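Long-range contacts in metallo-beta-lactamase superfamily protein (Thermus thermophilus, PDB 2ZWR), which probably acts as a hydrolase, with a two-zinc centre of the metallo-beta-lactamase superfamily type: residues 82-87 / 100-105; 47-52 / 113-118; 146-151 / 191-196. All blocks are in the same frame, centred on the assembly; numbering follows the deposited sequence.

The three contacts sample different levels of a metallo-beta-lactamase sandwich that carries two zinc ions, sharing D144, at one edge. Interactions 1 and 2 have centres 18 Å apart and meet directly, Y84 CE1 lying 3.7 Å from L52 CD1; along the chain, interaction 1 is nested inside the loop that interaction 2 closes. Interaction 3 stands apart, its centre 31 Å from that of interaction 1 and 25 Å from that of interaction 2. Two of the contacts approach the metal ligands: the side chain of Y84 in interaction 1 is about 8 Å from that of H59, whereas that of F147 in interaction 3 is about 4 Å from those of both D144 and H184.

Interaction 1: residues 82-87 / 100-105; sequences PLYEGA and KPPLPV
Y84 lies with its ring between P101 and V105, an example of how the metallo-beta-lactamase sandwich ties a short helix to the loop entering an edge strand. Helix 81-85 supplies the tyrosine; 100-105 runs up to strand 106-107 at the border of its sheet. The tight half of the contact is built round this ring. P101 CB sits over one face, 3.6 Å from the ring centroid and displaced toward the rim, while V105 CG1 covers the opposite face with its centroid distance at 4.0 Å. Both are CH-pi contacts, and together they leave the ring little freedom to tilt. With CG anti to the backbone N (chi1 -178°), the tyrosine extends toward the loop, and its OH donates to P102 O at 2.7 Å. That oxygen lies in the plane of the ring, but the hydroxyl is tilted 29° from the carbonyl plane. L52, V63 and V74 also touch Y84, which makes it a link between the helix, the loop and the core.

Beyond the ring the packing thins out and water enters. The L103 side chain crosses that of E85 at about a right angle, its CD1 3.9 Å from E85 OE2; E85 has been seen to bind a zinc ion in crystals of this protein. K100, exposed, bends at its last torsion (chi4 -65°) so that NZ turns back to the helix, where its bond to E85 O is long and weak at 3.3 Å. Its stronger bond is to water: NZ donates at 2.6 Å to a molecule placed among P101 O and Y84 O. On the packed side, the A87 methyl also meets P101, its CB 3.9 Å from CG of the proline.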
ATOM      1  N   PRO A  82       4.144  11.321 -10.220  1.00 11.67           N
ATOM      2  CA  PRO A  82       4.721  10.951 -11.517  1.00 11.58           C
ATOM      3  C   PRO A  82       4.638   9.453 -11.799  1.00 11.93           C
ATOM      4  O   PRO A  82       4.369   9.064 -12.933  1.00 11.83           O
ATOM      5  CB  PRO A  82       6.179  11.420 -11.401  1.00 11.78           C
ATOM      6  CG  PRO A  82       6.108  12.550 -10.406  1.00 11.63           C
ATOM      7  CD  PRO A  82       5.134  12.041  -9.389  1.00 11.23           C
ATOM      8  N   LEU A  83       4.842   8.628 -10.772  1.00 11.79           N
ATOM      9  CA  LEU A  83       4.670   7.190 -10.901  1.00 11.72           C
ATOM     10  C   LEU A  83       3.210   6.834 -11.206  1.00 11.68           C
ATOM     11  O   LEU A  83       2.928   5.998 -12.066  1.00 11.10           O
ATOM     12  CB  LEU A  83       5.138   6.469  -9.633  1.00 11.60           C
ATOM     13  CG  LEU A  83       6.626   6.443  -9.285  1.00 13.22           C
ATOM     14  CD1 LEU A  83       6.835   5.809  -7.918  1.00 14.18           C
ATOM     15  CD2 LEU A  83       7.444   5.706 -10.330  1.00 14.40           C
ATOM     16  N   TYR A  84       2.294   7.497 -10.508  1.00 11.74           N
ATOM     17  CA  TYR A  84       0.871   7.231 -10.633  1.00 12.45           C
ATOM     18  C   TYR A  84       0.390   7.567 -12.039  1.00 13.13           C
ATOM     19  O   TYR A  84      -0.328   6.783 -12.661  1.00 13.53           O
ATOM     20  CB  TYR A  84       0.115   8.036  -9.579  1.00 11.92           C
ATOM     21  CG  TYR A  84      -1.383   7.846  -9.514  1.00 10.33           C
ATOM     22  CD1 TYR A  84      -1.950   6.854  -8.712  1.00  9.56           C
ATOM     23  CD2 TYR A  84      -2.234   8.691 -10.220  1.00  8.51           C
ATOM     24  CE1 TYR A  84      -3.339   6.702  -8.629  1.00  8.01           C
ATOM     25  CE2 TYR A  84      -3.602   8.551 -10.154  1.00  8.94           C
ATOM     26  CZ  TYR A  84      -4.154   7.562  -9.349  1.00 10.10           C
ATOM     27  OH  TYR A  84      -5.524   7.435  -9.303  1.00 11.37           O
ATOM     28  N   GLU A  85       0.827   8.715 -12.542  1.00 13.85           N
ATOM     29  CA  GLU A  85       0.399   9.208 -13.845  1.00 14.61           C
ATOM     30  C   GLU A  85       0.835   8.338 -15.022  1.00 14.03           C
ATOM     31  O   GLU A  85       0.114   8.240 -16.009  1.00 14.47           O
ATOM     32  CB  GLU A  85       0.868  10.653 -14.030  1.00 15.32           C
ATOM     33  CG  GLU A  85       0.133  11.617 -13.098  1.00 19.06           C
ATOM     34  CD  GLU A  85       0.715  13.010 -13.090  1.00 24.16           C
ATOM     35  OE1 GLU A  85       1.958  13.146 -13.147  1.00 25.44           O
ATOM     36  OE2 GLU A  85      -0.083  13.980 -13.010  1.00 28.61           O
ATOM     37  N   GLY A  86       2.008   7.716 -14.913  1.00 13.37           N
ATOM     38  CA  GLY A  86       2.523   6.852 -15.962  1.00 12.55           C
ATOM     39  C   GLY A  86       2.459   5.364 -15.675  1.00 11.93           C
ATOM     40  O   GLY A  86       3.094   4.591 -16.375  1.00 12.65           O
ATOM     41  N   ALA A  87       1.671   4.957 -14.678  1.00 10.94           N
ATOM     42  CA  ALA A  87       1.658   3.569 -14.215  1.00 10.52           C
ATOM     43  C   ALA A  87       1.275   2.577 -15.307  1.00 10.33           C
ATOM     44  O   ALA A  87       1.815   1.483 -15.362  1.00  9.82           O
ATOM     45  CB  ALA A  87       0.744   3.402 -13.003  1.00  9.86           C
ATOM     46  N   LYS A 100      -5.290   3.283 -17.046  1.00 14.70           N
ATOM     47  CA  LYS A 100      -4.625   4.450 -16.489  1.00 15.56           C
ATOM     48  C   LYS A 100      -5.345   4.894 -15.220  1.00 15.09           C
ATOM     49  O   LYS A 100      -6.562   5.099 -15.229  1.00 15.06           O
ATOM     50  CB  LYS A 100      -4.599   5.589 -17.514  1.00 15.83           C
ATOM     51  CG  LYS A 100      -3.709   6.769 -17.114  1.00 17.32           C
ATOM     52  CD  LYS A 100      -3.848   7.931 -18.089  1.00 17.74           C
ATOM     53  CE  LYS A 100      -2.750   8.956 -17.865  1.00 21.37           C
ATOM     54  NZ  LYS A 100      -2.871   9.600 -16.537  1.00 21.76           N
ATOM     55  N   PRO A 101      -4.595   5.021 -14.112  1.00 15.05           N
ATOM     56  CA  PRO A 101      -5.173   5.451 -12.848  1.00 14.59           C
ATOM     57  C   PRO A 101      -5.737   6.872 -12.980  1.00 14.78           C
ATOM     58  O   PRO A 101      -5.078   7.728 -13.564  1.00 14.69           O
ATOM     59  CB  PRO A 101      -3.981   5.400 -11.888  1.00 14.23           C
ATOM     60  CG  PRO A 101      -3.011   4.459 -12.541  1.00 14.84           C
ATOM     61  CD  PRO A 101      -3.152   4.749 -13.988  1.00 14.50           C
ATOM     62  N   PRO A 102      -6.963   7.109 -12.466  1.00 14.74           N
ATOM     63  CA  PRO A 102      -7.675   8.374 -12.659  1.00 15.37           C
ATOM     64  C   PRO A 102      -7.202   9.533 -11.777  1.00 15.72           C
ATOM     65  O   PRO A 102      -6.903   9.357 -10.594  1.00 15.80           O
ATOM     66  CB  PRO A 102      -9.127   8.012 -12.303  1.00 15.07           C
ATOM     67  CG  PRO A 102      -9.001   6.943 -11.305  1.00 14.90           C
ATOM     68  CD  PRO A 102      -7.764   6.151 -11.685  1.00 15.10           C
ATOM     69  N   LEU A 103      -7.168  10.716 -12.367  1.00 16.55           N
ATOM     70  CA  LEU A 103      -6.921  11.945 -11.624  1.00 16.86           C
ATOM     71  C   LEU A 103      -8.233  12.703 -11.414  1.00 17.25           C
ATOM     72  O   LEU A 103      -9.165  12.542 -12.205  1.00 17.41           O
ATOM     73  CB  LEU A 103      -5.908  12.805 -12.372  1.00 16.99           C
ATOM     74  CG  LEU A 103      -4.501  12.198 -12.391  1.00 17.45           C
ATOM     75  CD1 LEU A 103      -3.737  12.658 -13.614  1.00 19.19           C
ATOM     76  CD2 LEU A 103      -3.743  12.519 -11.105  1.00 17.26           C
ATOM     77  N   PRO A 104      -8.310  13.542 -10.355  1.00 17.33           N
ATOM     78  CA  PRO A 104      -7.251  13.886  -9.408  1.00 16.98           C
ATOM     79  C   PRO A 104      -7.148  12.928  -8.217  1.00 16.75           C
ATOM     80  O   PRO A 104      -8.034  12.094  -7.999  1.00 16.61           O
ATOM     81  CB  PRO A 104      -7.683  15.273  -8.932  1.00 17.19           C
ATOM     82  CG  PRO A 104      -9.155  15.166  -8.888  1.00 17.58           C
ATOM     83  CD  PRO A 104      -9.553  14.269 -10.042  1.00 17.51           C
ATOM     84  N   VAL A 105      -6.054  13.048  -7.466  1.00 16.12           N
ATOM     85  CA  VAL A 105      -5.909  12.341  -6.201  1.00 15.76           C
ATOM     86  C   VAL A 105      -5.929  13.342  -5.049  1.00 15.18           C
ATOM     87  O   VAL A 105      -5.686  14.528  -5.258  1.00 15.58           O
ATOM     88  CB  VAL A 105      -4.619  11.465  -6.147  1.00 15.39           C
ATOM     89  CG1 VAL A 105      -4.576  10.513  -7.321  1.00 16.30           C
ATOM     90  CG2 VAL A 105      -3.362  12.322  -6.113  1.00 15.76           C
TER
HETATM   91  O   HOH W   1      -2.796   8.550 -14.194  1.00 28.71           O

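Interaction 2: residues 47-52 / 113-118; sequences PLAILL and RLFGFQ
L48 is the first residue of 47-52 to meet the turn at 113-118, its CB resting 4.1 Å from F115 CE1 near the surface of the protein. This is face-to-face packing of the two sheets in the metallo-beta-lactamase sandwich, one sheet holding strand 50-51 and the other the hairpin made by strands 113-114 and 117-121. A49 comes next and presents its methyl to the same ring, CB lying 3.7 Å from F115 CZ. The phenylalanine can stand there because the hairpin closes with a type I' turn from L114 to F117. At the first corner F115 adopts left-handed helical backbone angles, G116 follows at the second, and the F115 side chain is directed at the opposing sheet.

I50 points to the other side of its strand, so the next partner is L51, which meets three residues at once. Its CD1 touches L114 CD1 at 4.1 Å, the two leucines reaching tip to tip; L114 arrives with CG between its backbone N and carbonyl carbon (chi1 80°). The same L51 methyl also lies 4.1 Å from F115 CD2. The other branch, CD2, leans obliquely on the F117 ring, 4.1 Å from CD2 of that residue. F132 and Y75 extend this cluster, F132 touching both L51 and F117.

No hydrogen bond passes between the two segments. Their backbone hydrogen bonds are made within the sheets, as in the bonding of A49 and L51 to L26 and of L114 to F117, while the closest CA atoms across the gap, those of A49 and F115, remain 9.3 Å apart. Purely apolar contact of this kind implies that the sheets are matched here through the shapes of methyls and rings, and that burial of carbon surface is the likely source of cohesion.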
ATOM      1  N   PRO A  47     -15.830   0.149   0.543  1.00 14.89           N
ATOM      2  CA  PRO A  47     -14.809   1.147   0.896  1.00 14.49           C
ATOM      3  C   PRO A  47     -15.314   2.570   0.656  1.00 14.09           C
ATOM      4  O   PRO A  47     -16.108   2.800  -0.264  1.00 14.50           O
ATOM      5  CB  PRO A  47     -13.647   0.821  -0.056  1.00 14.05           C
ATOM      6  CG  PRO A  47     -14.299   0.135  -1.220  1.00 14.60           C
ATOM      7  CD  PRO A  47     -15.412  -0.684  -0.601  1.00 14.95           C
ATOM      8  N   LEU A  48     -14.866   3.503   1.489  1.00 13.54           N
ATOM      9  CA  LEU A  48     -15.206   4.913   1.339  1.00 13.27           C
ATOM     10  C   LEU A  48     -14.111   5.681   0.606  1.00 12.80           C
ATOM     11  O   LEU A  48     -14.303   6.822   0.197  1.00 13.26           O
ATOM     12  CB  LEU A  48     -15.445   5.549   2.717  1.00 13.50           C
ATOM     13  CG  LEU A  48     -16.614   4.979   3.527  1.00 13.94           C
ATOM     14  CD1 LEU A  48     -16.796   5.746   4.822  1.00 14.96           C
ATOM     15  CD2 LEU A  48     -17.902   4.962   2.698  1.00 14.49           C
ATOM     16  N   ALA A  49     -12.960   5.043   0.451  1.00 12.13           N
ATOM     17  CA  ALA A  49     -11.797   5.672  -0.138  1.00 11.36           C
ATOM     18  C   ALA A  49     -10.777   4.611  -0.514  1.00 10.62           C
ATOM     19  O   ALA A  49     -10.791   3.504   0.018  1.00 10.79           O
ATOM     20  CB  ALA A  49     -11.177   6.684   0.862  1.00 11.25           C
ATOM     21  N   ILE A  50      -9.891   4.970  -1.436  1.00 10.30           N
ATOM     22  CA  ILE A  50      -8.721   4.179  -1.775  1.00  9.25           C
ATOM     23  C   ILE A  50      -7.503   4.878  -1.158  1.00  9.51           C
ATOM     24  O   ILE A  50      -7.319   6.079  -1.343  1.00  9.63           O
ATOM     25  CB  ILE A  50      -8.575   4.014  -3.327  1.00  9.35           C
ATOM     26  CG1 ILE A  50      -9.670   3.067  -3.861  1.00  9.06           C
ATOM     27  CG2 ILE A  50      -7.156   3.522  -3.701  1.00  8.05           C
ATOM     28  CD1 ILE A  50      -9.774   2.936  -5.392  1.00  8.73           C
ATOM     29  N   LEU A  51      -6.708   4.130  -0.384  1.00  9.44           N
ATOM     30  CA  LEU A  51      -5.471   4.639   0.228  1.00  9.05           C
ATOM     31  C   LEU A  51      -4.292   3.915  -0.426  1.00  8.33           C
ATOM     32  O   LEU A  51      -4.292   2.686  -0.514  1.00  7.34           O
ATOM     33  CB  LEU A  51      -5.472   4.397   1.748  1.00  8.87           C
ATOM     34  CG  LEU A  51      -6.060   5.463   2.704  1.00 10.38           C
ATOM     35  CD1 LEU A  51      -7.423   6.010   2.277  1.00 10.03           C
ATOM     36  CD2 LEU A  51      -6.118   4.952   4.150  1.00  9.42           C
ATOM     37  N   LEU A  52      -3.307   4.680  -0.897  1.00  7.78           N
ATOM     38  CA  LEU A  52      -2.144   4.100  -1.585  1.00  7.73           C
ATOM     39  C   LEU A  52      -0.831   4.279  -0.824  1.00  7.54           C
ATOM     40  O   LEU A  52      -0.415   5.409  -0.561  1.00  7.25           O
ATOM     41  CB  LEU A  52      -2.014   4.649  -3.019  1.00  6.50           C
ATOM     42  CG  LEU A  52      -3.212   4.481  -3.970  1.00  7.31           C
ATOM     43  CD1 LEU A  52      -2.942   5.219  -5.284  1.00  8.02           C
ATOM     44  CD2 LEU A  52      -3.553   3.004  -4.228  1.00  5.60           C
ATOM     45  N   ARG A 113      -3.557  12.289   9.836  1.00 16.55           N
ATOM     46  CA  ARG A 113      -4.469  11.287  10.389  1.00 17.24           C
ATOM     47  C   ARG A 113      -5.679  11.140   9.488  1.00 16.76           C
ATOM     48  O   ARG A 113      -6.354  12.130   9.201  1.00 16.47           O
ATOM     49  CB  ARG A 113      -4.958  11.693  11.786  1.00 17.78           C
ATOM     50  CG  ARG A 113      -4.202  11.085  12.939  1.00 20.97           C
ATOM     51  CD  ARG A 113      -2.943  11.855  13.241  1.00 24.13           C
ATOM     52  NE  ARG A 113      -2.611  11.787  14.665  1.00 27.10           N
ATOM     53  N   LEU A 114      -5.951   9.914   9.045  1.00 15.99           N
ATOM     54  CA  LEU A 114      -7.162   9.635   8.273  1.00 16.11           C
ATOM     55  C   LEU A 114      -7.577   8.195   8.460  1.00 16.05           C
ATOM     56  O   LEU A 114      -6.727   7.294   8.504  1.00 16.15           O
ATOM     57  CB  LEU A 114      -7.002   9.967   6.767  1.00 16.26           C
ATOM     58  CG  LEU A 114      -6.288   8.998   5.808  1.00 15.67           C
ATOM     59  CD1 LEU A 114      -6.521   9.397   4.364  1.00 15.86           C
ATOM     60  CD2 LEU A 114      -4.811   8.949   6.083  1.00 14.74           C
ATOM     61  N   PHE A 115      -8.887   7.997   8.577  1.00 15.99           N
ATOM     62  CA  PHE A 115      -9.494   6.684   8.774  1.00 16.40           C
ATOM     63  C   PHE A 115      -8.818   5.878   9.877  1.00 16.58           C
ATOM     64  O   PHE A 115      -8.655   4.663   9.760  1.00 16.67           O
ATOM     65  CB  PHE A 115      -9.521   5.895   7.459  1.00 16.80           C
ATOM     66  CG  PHE A 115     -10.385   6.515   6.395  1.00 16.84           C
ATOM     67  CD1 PHE A 115     -11.762   6.284   6.376  1.00 17.65           C
ATOM     68  CD2 PHE A 115      -9.819   7.307   5.399  1.00 16.56           C
ATOM     69  CE1 PHE A 115     -12.568   6.851   5.384  1.00 17.20           C
ATOM     70  CE2 PHE A 115     -10.605   7.873   4.394  1.00 16.55           C
ATOM     71  CZ  PHE A 115     -11.984   7.643   4.383  1.00 17.23           C
ATOM     72  N   GLY A 116      -8.435   6.566  10.953  1.00 16.99           N
ATOM     73  CA  GLY A 116      -7.861   5.916  12.126  1.00 16.83           C
ATOM     74  C   GLY A 116      -6.389   5.568  11.992  1.00 17.06           C
ATOM     75  O   GLY A 116      -5.835   4.902  12.878  1.00 17.78           O
ATOM     76  N   PHE A 117      -5.756   6.014  10.901  1.00 16.01           N
ATOM     77  CA  PHE A 117      -4.325   5.777  10.662  1.00 15.26           C
ATOM     78  C   PHE A 117      -3.490   7.045  10.832  1.00 15.49           C
ATOM     79  O   PHE A 117      -3.965   8.158  10.597  1.00 15.27           O
ATOM     80  CB  PHE A 117      -4.077   5.236   9.237  1.00 14.51           C
ATOM     81  CG  PHE A 117      -4.671   3.867   8.974  1.00 14.27           C
ATOM     82  CD1 PHE A 117      -4.171   2.737   9.611  1.00 13.01           C
ATOM     83  CD2 PHE A 117      -5.714   3.716   8.063  1.00 13.06           C
ATOM     84  CE1 PHE A 117      -4.716   1.484   9.358  1.00 14.27           C
ATOM     85  CE2 PHE A 117      -6.267   2.478   7.801  1.00 12.16           C
ATOM     86  CZ  PHE A 117      -5.771   1.355   8.444  1.00 13.31           C
ATOM     87  N   GLN A 118      -2.231   6.867  11.210  1.00 15.57           N
ATOM     88  CA  GLN A 118      -1.246   7.936  11.124  1.00 16.13           C
ATOM     89  C   GLN A 118      -0.368   7.646   9.905  1.00 15.08           C
ATOM     90  O   GLN A 118       0.118   6.521   9.731  1.00 14.80           O
ATOM     91  CB  GLN A 118      -0.415   7.999  12.409  1.00 15.97           C
ATOM     92  CG  GLN A 118       0.767   8.973  12.369  1.00 18.63           C
ATOM     93  CD  GLN A 118       1.648   8.932  13.636  1.00 19.27           C
ATOM     94  OE1 GLN A 118       2.405   9.869  13.897  1.00 24.84           O
ATOM     95  NE2 GLN A 118       1.545   7.855  14.420  1.00 21.31           N
TER

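Interaction 3: residues 146-151 / 191-196; sequences LFRGSV and GLEART
E193 OE1 is gripped by R148 NE, more weakly by R148 NH1, and by T188 OG1 from before the helix. The contact joins a short beta hairpin, 146-151, to the C-terminal helix 190-196 of the metallo-beta-lactamase fold. The salt bridge from NE is short, 2.6 Å to OE1, and nearly straight, with an N-H...O angle of 170°. OE1 lies in the guanidinium plane and offers its syn lone pair, although the planes of the two groups are turned 43° apart. Bends at chi2 and chi3 turn the arginine so that the edge of its guanidinium, at NE, faces OE1, and L192 CD2 covers one guanidinium face, 3.7 Å from NE.

The second carboxylate oxygen serves the hairpin's backbone. G149 N donates to E193 OE2 at 2.9 Å, approaching 35° out of the carboxylate plane, and N197 ND2 binds the same oxygen as well as S150 O. With both oxygens held, the carboxylate has little freedom to rotate, and its buried charge is probably well compensated. On the apolar side, the stem of the glutamate slides past L146, whose CD2 lies 4.0 Å from E193 CG.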
ATOM      1  N   LEU A 146       8.922  -3.476   4.071  1.00 13.68           N
ATOM      2  CA  LEU A 146       9.385  -4.626   4.819  1.00 13.90           C
ATOM      3  C   LEU A 146       8.548  -5.868   4.513  1.00 14.09           C
ATOM      4  O   LEU A 146       7.318  -5.845   4.645  1.00 14.26           O
ATOM      5  CB  LEU A 146       9.319  -4.300   6.319  1.00 13.69           C
ATOM      6  CG  LEU A 146       9.739  -5.350   7.350  1.00 13.49           C
ATOM      7  CD1 LEU A 146      11.245  -5.660   7.288  1.00 13.83           C
ATOM      8  CD2 LEU A 146       9.342  -4.883   8.751  1.00 12.54           C
ATOM      9  N   PHE A 147       9.227  -6.950   4.133  1.00 14.40           N
ATOM     10  CA  PHE A 147       8.573  -8.226   3.887  1.00 15.05           C
ATOM     11  C   PHE A 147       8.931  -9.232   4.968  1.00 15.43           C
ATOM     12  O   PHE A 147       9.783  -8.967   5.819  1.00 15.32           O
ATOM     13  CB  PHE A 147       8.941  -8.777   2.498  1.00 14.87           C
ATOM     14  CG  PHE A 147       8.615  -7.835   1.366  1.00 15.74           C
ATOM     15  CD1 PHE A 147       7.381  -7.174   1.319  1.00 16.25           C
ATOM     16  CD2 PHE A 147       9.538  -7.601   0.354  1.00 15.84           C
ATOM     17  CE1 PHE A 147       7.074  -6.289   0.274  1.00 15.74           C
ATOM     18  CE2 PHE A 147       9.240  -6.725  -0.690  1.00 18.03           C
ATOM     19  CZ  PHE A 147       7.996  -6.072  -0.733  1.00 15.78           C
ATOM     20  N   ARG A 148       8.253 -10.377   4.931  1.00 15.59           N
ATOM     21  CA  ARG A 148       8.608 -11.528   5.741  1.00 16.23           C
ATOM     22  C   ARG A 148       9.904 -12.114   5.161  1.00 16.08           C
ATOM     23  O   ARG A 148       9.888 -12.787   4.129  1.00 15.68           O
ATOM     24  CB  ARG A 148       7.440 -12.537   5.756  1.00 16.34           C
ATOM     25  CG  ARG A 148       7.714 -13.944   6.315  1.00 18.64           C
ATOM     26  CD  ARG A 148       7.878 -13.980   7.832  1.00 22.29           C
ATOM     27  NE  ARG A 148       9.197 -13.491   8.239  1.00 24.30           N
ATOM     28  CZ  ARG A 148      10.299 -14.235   8.290  1.00 24.81           C
ATOM     29  NH1 ARG A 148      11.440 -13.679   8.671  1.00 24.42           N
ATOM     30  NH2 ARG A 148      10.266 -15.529   7.962  1.00 24.98           N
ATOM     31  N   GLY A 149      11.026 -11.784   5.799  1.00 16.00           N
ATOM     32  CA  GLY A 149      12.343 -12.273   5.385  1.00 16.37           C
ATOM     33  C   GLY A 149      13.071 -11.471   4.314  1.00 16.64           C
ATOM     34  O   GLY A 149      14.101 -11.918   3.803  1.00 16.90           O
ATOM     35  N   SER A 150      12.557 -10.290   3.976  1.00 16.74           N
ATOM     36  CA  SER A 150      13.191  -9.442   2.969  1.00 17.40           C
ATOM     37  C   SER A 150      12.729  -7.997   3.088  1.00 17.81           C
ATOM     38  O   SER A 150      11.999  -7.641   4.020  1.00 17.96           O
ATOM     39  CB  SER A 150      12.910  -9.966   1.551  1.00 17.73           C
ATOM     40  OG  SER A 150      13.712  -9.276   0.596  1.00 18.74           O
ATOM     41  N   VAL A 151      13.172  -7.163   2.147  1.00 18.20           N
ATOM     42  CA  VAL A 151      12.756  -5.757   2.091  1.00 18.62           C
ATOM     43  C   VAL A 151      12.425  -5.363   0.657  1.00 19.51           C
ATOM     44  O   VAL A 151      12.697  -6.122  -0.285  1.00 19.36           O
ATOM     45  CB  VAL A 151      13.795  -4.791   2.723  1.00 18.41           C
ATOM     46  CG1 VAL A 151      14.069  -5.167   4.165  1.00 17.95           C
ATOM     47  CG2 VAL A 151      15.094  -4.746   1.910  1.00 18.51           C
ATOM     48  N   GLY A 191       8.770  -7.422  15.457  1.00 13.07           N
ATOM     49  CA  GLY A 191       9.638  -8.225  16.328  1.00 13.31           C
ATOM     50  C   GLY A 191      10.227  -9.455  15.636  1.00 13.30           C
ATOM     51  O   GLY A 191      11.399  -9.761  15.803  1.00 12.81           O
ATOM     52  N   LEU A 192       9.413 -10.160  14.856  1.00 13.59           N
ATOM     53  CA  LEU A 192       9.907 -11.301  14.094  1.00 14.14           C
ATOM     54  C   LEU A 192      10.999 -10.881  13.103  1.00 14.60           C
ATOM     55  O   LEU A 192      12.034 -11.536  12.999  1.00 15.10           O
ATOM     56  CB  LEU A 192       8.770 -12.034  13.367  1.00 13.89           C
ATOM     57  CG  LEU A 192       9.156 -13.120  12.331  1.00 13.99           C
ATOM     58  CD1 LEU A 192      10.003 -14.261  12.938  1.00 12.71           C
ATOM     59  CD2 LEU A 192       7.917 -13.698  11.657  1.00 13.66           C
ATOM     60  N   GLU A 193      10.765  -9.799  12.374  1.00 15.11           N
ATOM     61  CA  GLU A 193      11.763  -9.312  11.419  1.00 15.81           C
ATOM     62  C   GLU A 193      13.028  -8.804  12.115  1.00 16.49           C
ATOM     63  O   GLU A 193      14.134  -8.993  11.603  1.00 16.55           O
ATOM     64  CB  GLU A 193      11.173  -8.253  10.470  1.00 15.52           C
ATOM     65  CG  GLU A 193      10.046  -8.779   9.570  1.00 14.79           C
ATOM     66  CD  GLU A 193      10.406 -10.079   8.853  1.00 14.96           C
ATOM     67  OE1 GLU A 193       9.648 -11.063   8.993  1.00 14.20           O
ATOM     68  OE2 GLU A 193      11.460 -10.126   8.163  1.00 16.06           O
ATOM     69  N   ALA A 194      12.876  -8.183  13.281  1.00 17.25           N
ATOM     70  CA  ALA A 194      14.042  -7.797  14.091  1.00 18.61           C
ATOM     71  C   ALA A 194      14.953  -8.998  14.391  1.00 19.35           C
ATOM     72  O   ALA A 194      16.171  -8.858  14.461  1.00 19.82           O
ATOM     73  CB  ALA A 194      13.607  -7.109  15.396  1.00 18.32           C
ATOM     74  N   ARG A 195      14.350 -10.177  14.539  1.00 20.28           N
ATOM     75  CA  ARG A 195      15.079 -11.402  14.847  1.00 20.99           C
ATOM     76  C   ARG A 195      15.594 -12.176  13.629  1.00 21.09           C
ATOM     77  O   ARG A 195      16.589 -12.891  13.737  1.00 21.65           O
ATOM     78  CB  ARG A 195      14.220 -12.327  15.726  1.00 21.15           C
ATOM     79  CG  ARG A 195      14.120 -11.908  17.216  1.00 23.43           C
ATOM     80  CD  ARG A 195      15.438 -12.096  17.995  1.00 26.10           C
ATOM     81  NE  ARG A 195      15.225 -12.197  19.445  1.00 28.95           N
ATOM     82  CZ  ARG A 195      15.671 -11.336  20.362  1.00 29.12           C
ATOM     83  NH1 ARG A 195      16.378 -10.275  20.005  1.00 29.55           N
ATOM     84  NH2 ARG A 195      15.409 -11.546  21.649  1.00 29.23           N
ATOM     85  N   THR A 196      14.932 -12.044  12.479  1.00 21.17           N
ATOM     86  CA  THR A 196      15.188 -12.945  11.348  1.00 21.00           C
ATOM     87  C   THR A 196      15.555 -12.307  10.011  1.00 21.21           C
ATOM     88  O   THR A 196      16.116 -12.989   9.145  1.00 21.50           O
ATOM     89  CB  THR A 196      13.970 -13.823  11.047  1.00 21.12           C
ATOM     90  OG1 THR A 196      12.846 -12.977  10.768  1.00 21.06           O
ATOM     91  CG2 THR A 196      13.660 -14.753  12.206  1.00 21.30           C
TER